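Local coordinates for MstE (Scytonema sp. PCC 10023, PDB 6SBF), which is a monodomain class II terpene cyclase that probably starts by protonating an isoprenoid chain and closes it into the rings of merosterol-type scaffolds, at residues A[148-153]-A[209-214]; A[108-113]-A[180-185]; A[46-51]-A[309-314]. The protein carries 1 engineered substitution. All coordinates share one frame; numbering follows the deposited sequence.

Contact 1 (A[148-153]-A[209-214])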
loop_
_atom_site.group_PDB
_atom_site.type_symbol
_atom_site.label_atom_id
_atom_site.label_comp_id
_atom_site.label_asym_id
_atom_site.label_seq_id
_atom_site.Cartn_x
_atom_site.Cartn_y
_atom_site.Cartn_z
ATOM N N ALA A 148 -5.292 13.348 -6.872
ATOM C CA ALA A 148 -4.382 12.983 -7.979
ATOM C C ALA A 148 -2.968 12.722 -7.426
ATOM O O ALA A 148 -2.510 13.425 -6.541
ATOM C CB ALA A 148 -4.342 14.030 -9.041
ATOM N N THR A 149 -2.253 11.793 -8.030
ATOM C CA THR A 149 -0.880 11.460 -7.609
ATOM C C THR A 149 0.046 12.638 -7.898
ATOM O O THR A 149 0.841 13.051 -7.020
ATOM C CB THR A 149 -0.369 10.211 -8.322
ATOM O OG1 THR A 149 -1.161 9.084 -7.953
ATOM C CG2 THR A 149 1.063 9.888 -7.960
ATOM N N PHE A 150 0.035 13.139 -9.117
ATOM C CA PHE A 150 1.010 14.129 -9.591
ATOM C C PHE A 150 0.319 15.381 -10.090
ATOM O O PHE A 150 -0.774 15.326 -10.663
ATOM C CB PHE A 150 1.752 13.588 -10.802
ATOM C CG PHE A 150 2.703 12.465 -10.518
ATOM C CD1 PHE A 150 3.811 12.653 -9.707
ATOM C CD2 PHE A 150 2.493 11.210 -11.061
ATOM C CE1 PHE A 150 4.686 11.619 -9.471
ATOM C CE2 PHE A 150 3.358 10.168 -10.791
ATOM C CZ PHE A 150 4.476 10.382 -10.023
ATOM N N ALA A 151 0.990 16.510 -9.947
ATOM C CA ALA A 151 0.719 17.752 -10.676
ATOM C C ALA A 151 1.426 17.658 -12.031
ATOM O O ALA A 151 2.627 17.264 -12.082
ATOM C CB ALA A 151 1.229 18.922 -9.891
ATOM N N GLU A 152 0.710 18.052 -13.063
ATOM C CA GLU A 152 1.162 17.831 -14.445
ATOM C C GLU A 152 2.550 18.434 -14.696
ATOM O O GLU A 152 3.396 17.754 -15.329
ATOM C CB GLU A 152 0.127 18.425 -15.400
ATOM C CG GLU A 152 0.450 18.150 -16.851
ATOM C CD GLU A 152 -0.646 18.392 -17.868
ATOM O OE1 GLU A 152 -0.383 18.249 -19.075
ATOM O OE2 GLU A 152 -1.761 18.683 -17.446
ATOM N N GLU A 153 2.764 19.678 -14.312
ATOM C CA GLU A 153 4.008 20.377 -14.720
ATOM C C GLU A 153 5.157 19.724 -13.946
ATOM O O GLU A 153 6.236 19.550 -14.549
ATOM C CB GLU A 153 3.837 21.889 -14.548
ATOM C CG GLU A 153 2.865 22.483 -15.586
ATOM C CD GLU A 153 3.024 22.101 -17.069
ATOM O OE1 GLU A 153 1.998 21.781 -17.708
ATOM O OE2 GLU A 153 4.161 22.145 -17.604
ATOM N N GLY A 209 -7.836 0.166 -8.303
ATOM C CA GLY A 209 -6.789 1.176 -8.211
ATOM C C GLY A 209 -6.243 1.601 -9.568
ATOM O O GLY A 209 -6.600 1.049 -10.615
ATOM N N TYR A 210 -5.364 2.568 -9.551
ATOM C CA TYR A 210 -4.705 3.098 -10.735
ATOM C C TYR A 210 -3.347 2.419 -10.913
ATOM O O TYR A 210 -3.121 1.726 -11.962
ATOM C CB TYR A 210 -4.586 4.623 -10.647
ATOM C CG TYR A 210 -4.072 5.217 -11.938
ATOM C CD1 TYR A 210 -4.945 5.466 -12.985
ATOM C CD2 TYR A 210 -2.726 5.488 -12.127
ATOM C CE1 TYR A 210 -4.476 5.992 -14.177
ATOM C CE2 TYR A 210 -2.247 6.004 -13.324
ATOM C CZ TYR A 210 -3.133 6.237 -14.352
ATOM O OH TYR A 210 -2.655 6.709 -15.541
ATOM N N TRP A 211 -2.476 2.528 -9.912
ATOM C CA TRP A 211 -1.072 2.061 -10.053
ATOM C C TRP A 211 -0.877 0.583 -9.731
ATOM O O TRP A 211 0.208 0.066 -9.904
ATOM C CB TRP A 211 -0.193 2.885 -9.131
ATOM C CG TRP A 211 -0.155 4.346 -9.414
ATOM C CD1 TRP A 211 -0.757 5.333 -8.686
ATOM C CD2 TRP A 211 0.520 5.006 -10.495
ATOM N NE1 TRP A 211 -0.521 6.558 -9.238
ATOM C CE2 TRP A 211 0.263 6.380 -10.370
ATOM C CE3 TRP A 211 1.275 4.583 -11.598
ATOM C CZ2 TRP A 211 0.753 7.321 -11.259
ATOM C CZ3 TRP A 211 1.760 5.520 -12.475
ATOM C CH2 TRP A 211 1.507 6.878 -12.331
ATOM N N TRP A 212 -1.856 -0.091 -9.189
ATOM C CA TRP A 212 -1.706 -1.464 -8.706
ATOM C C TRP A 212 -2.550 -2.420 -9.492
ATOM O O TRP A 212 -3.726 -2.138 -9.768
ATOM C CB TRP A 212 -2.116 -1.549 -7.228
ATOM C CG TRP A 212 -1.282 -0.672 -6.343
ATOM C CD1 TRP A 212 -1.579 0.604 -6.012
ATOM C CD2 TRP A 212 0.078 -0.900 -5.914
ATOM N NE1 TRP A 212 -0.569 1.170 -5.326
ATOM C CE2 TRP A 212 0.469 0.262 -5.255
ATOM C CE3 TRP A 212 0.960 -1.966 -6.017
ATOM C CZ2 TRP A 212 1.721 0.373 -4.662
ATOM C CZ3 TRP A 212 2.222 -1.839 -5.501
ATOM C CH2 TRP A 212 2.572 -0.699 -4.769
ATOM N N SER A 213 -1.999 -3.593 -9.720
ATOM C CA SER A 213 -2.727 -4.689 -10.375
ATOM C C SER A 213 -3.772 -5.262 -9.418
ATOM O O SER A 213 -4.835 -5.732 -9.854
ATOM C CB SER A 213 -1.700 -5.788 -10.735
ATOM O OG SER A 213 -0.733 -5.414 -11.696
ATOM N N ASP A 214 -3.427 -5.332 -8.122
ATOM C CA ASP A 214 -4.225 -6.140 -7.180
ATOM C C ASP A 214 -5.269 -5.246 -6.511
ATOM O O ASP A 214 -4.919 -4.393 -5.614
ATOM C CB ASP A 214 -3.310 -6.788 -6.159
ATOM C CG ASP A 214 -2.347 -7.776 -6.790
ATOM O OD1 ASP A 214 -2.834 -8.686 -7.489
ATOM O OD2 ASP A 214 -1.123 -7.655 -6.598
#
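Trp211 meets Thr149 and Phe150 where two loops come together on the alpha6-alpha6 barrel, the helical fold of this cyclase: one leads into helix 152-158, the other joins helices 187-200 and 215-229. Neither loop is pinned to the other by its backbone; the nearest CA atoms, those of Thr149 and Tyr210, are 9.7 Å apart, and the indole of Trp211 covers most of the distance to the short side chain of Thr149. Along the second loop, Tyr210 comes first. Its ring does not reach the opposite segment but supports the one that does: CD2 of Tyr210 sits 3.5 Å above the plane of the Trp211 indole, over its centre. The same Tyr210 ring stacks on His176, which meets Trp211 edge-to-face, so the indole is held within an aromatic cluster. Trp211 then carries the contact. With its CG beside the backbone N (chi1 -62°), the side chain extends toward Thr149 and presents its pyrrole N-H at the ring edge. NE1 of Trp211 donates to OG1 of Thr149 at 2.9 Å, nearly straight at 167°, with the oxygen close to the indole plane. Threonine suits this place because OG1 can serve two partners, here NE1 of Trp211 and ND1 of His176, while its methyl gives an apolar surface. That methyl, Thr149 CG2, lies 3.6 Å above the plane of the Phe150 ring, offset toward its rim. A phenylalanine in place of Trp211 would probably deprive Thr149 OG1 of its indole donor and open a gap beside Phe150. The apolar half of the contact rests on the six-membered part of the indole, whose CZ2 comes within 3.9 Å of CE2 of Phe150.

Contact 2 (A[108-113]-A[180-185])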
loop_
_atom_site.group_PDB
_atom_site.type_symbol
_atom_site.label_atom_id
_atom_site.label_comp_id
_atom_site.label_asym_id
_atom_site.label_seq_id
_atom_site.Cartn_x
_atom_site.Cartn_y
_atom_site.Cartn_z
ATOM N N ASP A 108 4.860 13.629 -4.799
ATOM C CA ASP A 108 3.564 13.036 -5.187
ATOM C C ASP A 108 2.719 12.818 -3.944
ATOM O O ASP A 108 3.210 12.692 -2.798
ATOM C CB ASP A 108 3.769 11.743 -5.987
ATOM C CG ASP A 108 4.104 10.571 -5.098
ATOM O OD1 ASP A 108 3.191 9.895 -4.563
ATOM O OD2 ASP A 108 5.338 10.277 -4.934
ATOM N N ALA A 109 1.429 12.784 -4.155
ATOM C CA ALA A 109 0.437 12.707 -3.075
ATOM C C ALA A 109 0.521 11.374 -2.357
ATOM O O ALA A 109 0.193 11.331 -1.165
ATOM C CB ALA A 109 -0.959 12.927 -3.591
ATOM N N ASP A 110 0.813 10.293 -3.049
ATOM C CA ASP A 110 0.779 8.965 -2.396
ATOM C C ASP A 110 1.914 8.879 -1.395
ATOM O O ASP A 110 1.706 8.507 -0.231
ATOM C CB ASP A 110 0.817 7.844 -3.421
ATOM C CG ASP A 110 0.533 6.491 -2.779
ATOM O OD1 ASP A 110 -0.466 6.380 -2.069
ATOM O OD2 ASP A 110 1.280 5.572 -3.015
ATOM N N THR A 111 3.113 9.131 -1.839
ATOM C CA THR A 111 4.273 9.092 -0.969
ATOM C C THR A 111 4.018 10.028 0.214
ATOM O O THR A 111 4.326 9.645 1.370
ATOM C CB THR A 111 5.551 9.548 -1.690
ATOM O OG1 THR A 111 5.748 8.688 -2.824
ATOM C CG2 THR A 111 6.721 9.491 -0.752
ATOM N N THR A 112 3.541 11.197 -0.075
ATOM C CA THR A 112 3.315 12.212 1.021
ATOM C C THR A 112 2.314 11.690 2.032
ATOM O O THR A 112 2.522 11.842 3.244
ATOM C CB THR A 112 2.961 13.578 0.404
ATOM O OG1 THR A 112 4.038 14.018 -0.432
ATOM C CG2 THR A 112 2.702 14.607 1.436
ATOM N N GLY A 113 1.236 11.064 1.586
ATOM C CA GLY A 113 0.278 10.477 2.519
ATOM C C GLY A 113 0.868 9.414 3.390
ATOM O O GLY A 113 0.660 9.442 4.623
ATOM N N SER A 180 -6.338 7.970 -3.257
ATOM C CA SER A 180 -7.419 8.555 -2.460
ATOM C C SER A 180 -7.699 7.674 -1.235
ATOM O O SER A 180 -7.870 8.200 -0.112
ATOM C CB SER A 180 -8.664 8.714 -3.325
ATOM O OG SER A 180 -8.458 9.622 -4.388
ATOM N N ALA A 181 -7.726 6.364 -1.382
ATOM C CA ALA A 181 -7.989 5.433 -0.294
ATOM C C ALA A 181 -6.895 5.591 0.769
ATOM O O ALA A 181 -7.175 5.607 1.986
ATOM C CB ALA A 181 -8.084 4.012 -0.802
ATOM N N ALA A 182 -5.653 5.624 0.350
ATOM C CA ALA A 182 -4.527 5.724 1.280
ATOM C C ALA A 182 -4.548 7.098 1.978
ATOM O O ALA A 182 -4.328 7.156 3.202
ATOM C CB ALA A 182 -3.224 5.494 0.554
ATOM N N VAL A 183 -4.774 8.181 1.279
ATOM C CA VAL A 183 -4.799 9.535 1.870
ATOM C C VAL A 183 -5.965 9.609 2.847
ATOM O O VAL A 183 -5.847 10.302 3.875
ATOM C CB VAL A 183 -4.792 10.628 0.794
ATOM C CG1 VAL A 183 -5.031 12.008 1.359
ATOM C CG2 VAL A 183 -3.462 10.634 0.050
ATOM N N ALA A 184 -7.043 8.923 2.584
ATOM C CA ALA A 184 -8.210 8.915 3.509
ATOM C C ALA A 184 -7.879 8.197 4.823
ATOM O O ALA A 184 -8.720 8.288 5.729
ATOM C CB ALA A 184 -9.389 8.277 2.831
ATOM N N ALA A 185 -6.752 7.518 4.948
ATOM C CA ALA A 185 -6.257 7.010 6.262
ATOM C C ALA A 185 -5.924 8.191 7.197
ATOM O O ALA A 185 -5.877 7.980 8.400
ATOM C CB ALA A 185 -5.055 6.094 6.117
#
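This is a buried helix-to-helix packing contact inside the alpha6-alpha6 barrel: Ala109, Asp110 and Gly113, at the start of helix 109-121, rest against Ala182 and Val183 near the end of helix 177-183. No hydrogen bond crosses it. The sequence Asp-Ala-Asp-Thr-Thr from Asp108 to Thr112 resembles DxDTT, a variant of the DxDD motif of class II cyclases; in DxDD the middle aspartate is the general acid, and Asp110, by its position, probably plays that part here. Small residues let the backbones approach closely, and the CA atoms of Gly113 and Val183 are only 5.2 Å apart. Any CB on Gly113 would point at Val183 and fall about 3.2 Å from its CG2, a tight distance, consistent with a glycine at this position. Val183 makes its contact through one branch: CG2 stands beside its own backbone N and meets the carbonyl oxygen of Ala109 at 3.9 Å, an oxygen already taken by Gly113 N within the helix. Val183 also touches Leu137, Phe189 and Leu193. With CG anti to the backbone N (chi1 -170°), the carboxylate of Asp110 comes close to Ala182; OD1 of Asp110 lies 3.9 Å from CB of Ala182 and also makes a weak hydrogen bond with NE1 of Trp114. The start of helix 109-121 is fixed by its N-cap, Asp108. OD1 of Asp108 receives Thr111 N from above the carboxylate plane, in a bond of 171°, and more weakly Asp110 N. Both threonines add side-chain bonds: OG1 of Thr112 gives its proton to the backbone oxygen of Asp108, and OG1 of Thr111 donates to OD2 of Asp108 at 2.7 Å, on the syn side of the carboxylate.

Contact 3 (A[46-51]-A[309-314]); sequences QDFNFP and AYLRIP
The touching parts, residues 48-50 with Phe48 and Phe50 and residues 309-313 with Leu311 and Ile313, run in nearly the same direction, 23° apart, but their strands belong to two different small beta sheets of this alpha6-alpha6 barrel protein. Strand 47-50 pairs with 55-57, and 311-313 with 342-344. Between Phe48 and Leu311 the CA atoms are 8.7 Å apart, a separation bridged by side chains, without a hydrogen bond across. Phe48 points toward the second strand and uses both its rim and a face. Its edge meets a backbone carbonyl, CE1 of Phe48 lying 3.4 Å from O of Ala309, while CD2 of Leu311 covers one face of the ring. Setting CG of Leu311 anti to the backbone N (chi1 -179°) brings that methyl over the ring, and CB of the same leucine touches CE1 of Phe48 at 4.0 Å. A flat phenyl suits this site because it can also lie against Trp60 and Ile344. Next to it, Asp47 helps to fix the strand: OD1 accepts Phe48 N at 3.1 Å and also Asn348 N, and OD2 receives the backbone N-H groups of Ile350 and Phe351 at the start of helix 350-363. Further along, Ile313 and Phe50 reach for each other from opposite directions, and CD1 of Ile313 meets the edge of the Phe50 ring 3.7 Å from CZ.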
loop_
_atom_site.group_PDB
_atom_site.type_symbol
_atom_site.label_atom_id
_atom_site.label_comp_id
_atom_site.label_asym_id
_atom_site.label_seq_id
_atom_site.Cartn_x
_atom_site.Cartn_y
_atom_site.Cartn_z
ATOM N N GLN A 46 14.643 0.463 0.780
ATOM C CA GLN A 46 14.631 0.704 -0.660
ATOM C C GLN A 46 13.911 -0.443 -1.361
ATOM O O GLN A 46 14.095 -1.595 -1.023
ATOM C CB GLN A 46 16.051 0.700 -1.221
ATOM C CG GLN A 46 16.893 1.867 -0.794
ATOM C CD GLN A 46 18.264 1.778 -1.432
ATOM O OE1 GLN A 46 19.065 0.972 -1.022
ATOM N NE2 GLN A 46 18.489 2.549 -2.456
ATOM N N ASP A 47 13.153 -0.094 -2.410
ATOM C CA ASP A 47 12.551 -1.154 -3.251
ATOM C C ASP A 47 12.079 -0.508 -4.530
ATOM O O ASP A 47 11.897 0.678 -4.599
ATOM C CB ASP A 47 11.448 -1.940 -2.552
ATOM C CG ASP A 47 11.573 -3.446 -2.679
ATOM O OD1 ASP A 47 12.132 -3.894 -3.751
ATOM O OD2 ASP A 47 11.086 -4.186 -1.798
ATOM N N PHE A 48 11.809 -1.390 -5.519
ATOM C CA PHE A 48 11.412 -1.050 -6.890
ATOM C C PHE A 48 12.585 -0.451 -7.640
ATOM O O PHE A 48 13.494 0.134 -7.048
ATOM C CB PHE A 48 10.167 -0.173 -6.965
ATOM C CG PHE A 48 8.936 -0.789 -6.328
ATOM C CD1 PHE A 48 8.129 -1.652 -7.057
ATOM C CD2 PHE A 48 8.604 -0.517 -5.001
ATOM C CE1 PHE A 48 7.025 -2.240 -6.451
ATOM C CE2 PHE A 48 7.494 -1.123 -4.437
ATOM C CZ PHE A 48 6.692 -1.963 -5.166
ATOM N N ASN A 49 12.550 -0.587 -8.966
ATOM C CA ASN A 49 13.663 -0.062 -9.778
ATOM C C ASN A 49 13.163 0.276 -11.169
ATOM O O ASN A 49 12.490 -0.598 -11.812
ATOM C CB ASN A 49 14.805 -1.074 -9.856
ATOM C CG ASN A 49 16.094 -0.520 -10.412
ATOM O OD1 ASN A 49 16.259 0.673 -10.613
ATOM N ND2 ASN A 49 16.972 -1.429 -10.733
ATOM N N PHE A 50 13.506 1.475 -11.608
ATOM C CA PHE A 50 13.340 1.890 -13.018
ATOM C C PHE A 50 14.745 2.011 -13.582
ATOM O O PHE A 50 15.334 3.098 -13.570
ATOM C CB PHE A 50 12.608 3.212 -13.095
ATOM C CG PHE A 50 11.181 3.148 -12.652
ATOM C CD1 PHE A 50 10.176 2.841 -13.530
ATOM C CD2 PHE A 50 10.847 3.381 -11.328
ATOM C CE1 PHE A 50 8.854 2.778 -13.097
ATOM C CE2 PHE A 50 9.530 3.376 -10.889
ATOM C CZ PHE A 50 8.556 3.054 -11.793
ATOM N N PRO A 51 15.353 0.917 -14.045
ATOM C CA PRO A 51 16.750 0.944 -14.471
ATOM C C PRO A 51 17.028 1.946 -15.583
ATOM O O PRO A 51 16.239 2.037 -16.519
ATOM C CB PRO A 51 17.066 -0.480 -14.871
ATOM C CG PRO A 51 15.849 -1.280 -14.720
ATOM C CD PRO A 51 14.766 -0.408 -14.150
ATOM N N ALA A 309 4.400 -7.434 -5.096
ATOM C CA ALA A 309 3.829 -6.091 -5.105
ATOM C C ALA A 309 3.973 -5.491 -6.493
ATOM O O ALA A 309 4.935 -4.849 -6.797
ATOM C CB ALA A 309 4.449 -5.235 -4.046
ATOM N N TYR A 310 2.961 -5.777 -7.332
ATOM C CA TYR A 310 2.999 -5.435 -8.763
ATOM C C TYR A 310 2.490 -4.044 -9.001
ATOM O O TYR A 310 1.278 -3.778 -8.800
ATOM C CB TYR A 310 2.313 -6.481 -9.628
ATOM C CG TYR A 310 3.013 -7.812 -9.654
ATOM C CD1 TYR A 310 4.307 -7.937 -10.110
ATOM C CD2 TYR A 310 2.419 -8.964 -9.213
ATOM C CE1 TYR A 310 4.960 -9.163 -10.107
ATOM C CE2 TYR A 310 3.036 -10.193 -9.211
ATOM C CZ TYR A 310 4.330 -10.314 -9.675
ATOM O OH TYR A 310 4.931 -11.527 -9.643
ATOM N N LEU A 311 3.399 -3.170 -9.416
ATOM C CA LEU A 311 3.196 -1.740 -9.671
ATOM C C LEU A 311 3.149 -1.574 -11.201
ATOM O O LEU A 311 4.144 -1.919 -11.904
ATOM C CB LEU A 311 4.345 -0.956 -9.059
ATOM C CG LEU A 311 4.302 0.550 -9.201
ATOM C CD1 LEU A 311 3.180 1.117 -8.379
ATOM C CD2 LEU A 311 5.650 1.122 -8.768
ATOM N N ARG A 312 2.088 -1.021 -11.696
ATOM C CA ARG A 312 1.959 -0.837 -13.128
ATOM C C ARG A 312 2.221 0.593 -13.506
ATOM O O ARG A 312 1.981 1.526 -12.721
ATOM C CB ARG A 312 0.707 -1.528 -13.534
ATOM C CG ARG A 312 -0.463 -0.727 -13.181
ATOM C CD ARG A 312 -1.586 -1.777 -13.356
ATOM N NE ARG A 312 -2.785 -1.146 -12.963
ATOM C CZ ARG A 312 -4.092 -1.623 -12.906
ATOM N NH1 ARG A 312 -4.989 -0.755 -12.517
ATOM N NH2 ARG A 312 -4.486 -2.837 -13.203
ATOM N N ILE A 313 2.767 0.749 -14.713
ATOM C CA ILE A 313 3.061 2.066 -15.266
ATOM C C ILE A 313 2.142 2.235 -16.464
ATOM O O ILE A 313 2.468 1.864 -17.593
ATOM C CB ILE A 313 4.523 2.190 -15.651
ATOM C CG1 ILE A 313 5.444 1.789 -14.485
ATOM C CG2 ILE A 313 4.712 3.616 -16.146
ATOM C CD1 ILE A 313 5.183 2.513 -13.127
ATOM N N PRO A 314 0.937 2.842 -16.285
ATOM C CA PRO A 314 0.092 3.103 -17.435
ATOM C C PRO A 314 0.745 4.161 -18.308
ATOM O O PRO A 314 1.563 4.939 -17.844
ATOM C CB PRO A 314 -1.193 3.673 -16.838
ATOM C CG PRO A 314 -1.137 3.236 -15.360
ATOM C CD PRO A 314 0.338 3.356 -15.052
#

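Contact 2 is the core of the set: two helices meeting through glycine, alanine, valine and one aspartate, with every touching residue buried. Contact 3 is also largely buried but joins strands of separate sheets through large aromatic and aliphatic side chains, and has the largest interface. Contact 1 is partly buried and alone has a hydrogen bond across it. The first loop of contact 1 binds the start of helix 109-121 in contact 2 through Thr149 O and Ala109 N, 2.9 Å apart; its second loop is hydrogen-bonded to strand 311-313 of contact 3 through Trp211 O and Arg312 N. Contacts 2 and 3 do not touch, with centres about 17 Å apart, so contact 1 connects them.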